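Local coordinates for erythropoietin (Homo sapiens, PDB 1EER), which drives red-cell proliferation and differentiation as a secreted hormone, binding its receptor so that the receptor dimerises and JAK2 is activated, at residues Leu35-Ile39 with Arg76-Leu80. The protein carries 5 engineered substitutions. Numbering follows the deposited sequence.
Engineered in segment 35-39: K38 (natural residue Asn).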
loop_
_atom_site.group_PDB
_atom_site.type_symbol
_atom_site.label_atom_id
_atom_site.label_comp_id
_atom_site.label_asym_id
_atom_site.label_seq_id
_atom_site.Cartn_x
_atom_site.Cartn_y
_atom_site.Cartn_z
ATOM N N LEU A 35 -2.321 -2.949 26.543
ATOM C CA LEU A 35 -1.393 -1.830 26.664
ATOM C C LEU A 35 -1.311 -1.511 28.158
ATOM O O LEU A 35 -0.475 -0.718 28.606
ATOM C CB LEU A 35 -1.916 -0.607 25.901
ATOM C CG LEU A 35 -1.832 -0.595 24.368
ATOM C CD1 LEU A 35 -2.648 0.569 23.831
ATOM C CD2 LEU A 35 -0.386 -0.471 23.917
ATOM N N ASN A 36 -2.196 -2.144 28.922
ATOM C CA ASN A 36 -2.254 -1.963 30.365
ATOM C C ASN A 36 -2.456 -0.507 30.769
ATOM O O ASN A 36 -1.842 -0.023 31.719
ATOM C CB ASN A 36 -0.984 -2.515 31.006
ATOM C CG ASN A 36 -0.980 -4.026 31.060
ATOM O OD1 ASN A 36 -0.107 -4.675 30.489
ATOM N ND2 ASN A 36 -1.961 -4.596 31.748
ATOM N N GLU A 37 -3.332 0.172 30.036
ATOM C CA GLU A 37 -3.664 1.571 30.271
ATOM C C GLU A 37 -4.365 2.112 29.026
ATOM O O GLU A 37 -4.277 1.524 27.948
ATOM C CB GLU A 37 -2.390 2.382 30.569
ATOM C CG GLU A 37 -1.905 3.276 29.437
ATOM C CD GLU A 37 -0.486 3.779 29.653
ATOM O OE1 GLU A 37 0.248 3.172 30.462
ATOM O OE2 GLU A 37 -0.104 4.780 29.006
ATOM N N LYS A 38 -5.066 3.228 29.178
ATOM C CA LYS A 38 -5.764 3.841 28.055
ATOM C C LYS A 38 -4.898 4.878 27.323
ATOM O O LYS A 38 -4.613 5.958 27.852
ATOM C CB LYS A 38 -7.060 4.507 28.534
ATOM C CG LYS A 38 -7.853 3.698 29.555
ATOM C CD LYS A 38 -7.782 4.307 30.966
ATOM C CE LYS A 38 -6.473 5.087 31.229
ATOM N NZ LYS A 38 -5.419 4.309 31.959
ATOM N N ILE A 39 -4.477 4.540 26.108
ATOM C CA ILE A 39 -3.669 5.446 25.299
ATOM C C ILE A 39 -4.606 6.243 24.397
ATOM O O ILE A 39 -5.357 5.670 23.601
ATOM C CB ILE A 39 -2.657 4.667 24.422
ATOM C CG1 ILE A 39 -1.775 3.796 25.312
ATOM C CG2 ILE A 39 -1.814 5.639 23.592
ATOM C CD1 ILE A 39 -0.550 3.246 24.621
ATOM N N ARG A 76 4.267 5.923 22.854
ATOM C CA ARG A 76 3.915 5.416 24.174
ATOM C C ARG A 76 3.811 3.893 24.117
ATOM O O ARG A 76 4.269 3.193 25.012
ATOM C CB ARG A 76 2.587 6.015 24.640
ATOM C CG ARG A 76 2.672 6.743 25.981
ATOM C CD ARG A 76 2.488 5.785 27.154
ATOM N NE ARG A 76 3.762 5.395 27.753
ATOM C CZ ARG A 76 3.894 4.883 28.975
ATOM N NH1 ARG A 76 2.828 4.692 29.737
ATOM N NH2 ARG A 76 5.094 4.560 29.438
ATOM N N GLY A 77 3.209 3.376 23.052
ATOM C CA GLY A 77 3.082 1.940 22.923
ATOM C C GLY A 77 4.443 1.281 22.857
ATOM O O GLY A 77 4.655 0.191 23.390
ATOM N N GLN A 78 5.375 1.954 22.201
ATOM C CA GLN A 78 6.726 1.435 22.065
ATOM C C GLN A 78 7.427 1.326 23.425
ATOM O O GLN A 78 8.050 0.311 23.734
ATOM C CB GLN A 78 7.526 2.342 21.131
ATOM C CG GLN A 78 8.973 1.946 20.955
ATOM C CD GLN A 78 9.759 3.007 20.225
ATOM O OE1 GLN A 78 9.535 4.199 20.420
ATOM N NE2 GLN A 78 10.684 2.582 19.373
ATOM N N ALA A 79 7.320 2.367 24.241
ATOM C CA ALA A 79 7.956 2.362 25.558
ATOM C C ALA A 79 7.260 1.396 26.509
ATOM O O ALA A 79 7.900 0.789 27.365
ATOM C CB ALA A 79 7.951 3.757 26.143
ATOM N N LEU A 80 5.946 1.265 26.365
ATOM C CA LEU A 80 5.186 0.359 27.210
ATOM C C LEU A 80 5.611 -1.070 26.895
ATOM O O LEU A 80 5.604 -1.950 27.761
ATOM C CB LEU A 80 3.689 0.520 26.944
ATOM C CG LEU A 80 2.932 1.491 27.849
ATOM C CD1 LEU A 80 1.528 1.704 27.314
ATOM C CD2 LEU A 80 2.891 0.931 29.253
#
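In this four-helix-bundle cytokine the first long crossover, which follows helix 9-25, carries the strand 34-41, which pairs antiparallel with 133-137 and lies against the end of helix 56-82; here E37, I39 and L35 of the segment 35-39 meet R76, G77 and L80. At the outer side, E37 and R76 form a salt bridge. NH1 of R76 donates to OE2 of E37 at 3.0 Å with an N-H...O angle of 159°, reaching the syn lone pair and staying close to the guanidinium plane; OE1 of E37 is also 3.1 Å from NH1. The arginine chain bends at chi2 (-86°) and chi3 (100°), which folds the guanidinium back over L80, whose CG sits 3.6 Å from its plane, over the centre of one face. Underneath, I39 and L80 come tip to tip, CD1 to CD1 at 3.7 Å. That same CD1 of I39 lies 4.1 Å from G77 N, and CD2 of L35 comes 4.3 Å from G77 CA, so both rest against the helix backbone. Backbone hydrogen bonds pair L35 with D136 and I39 with A135. Held at its edge by E37 and backed by L80, the guanidinium is probably restrained in its rotation, the ion pair bordering the apolar contact.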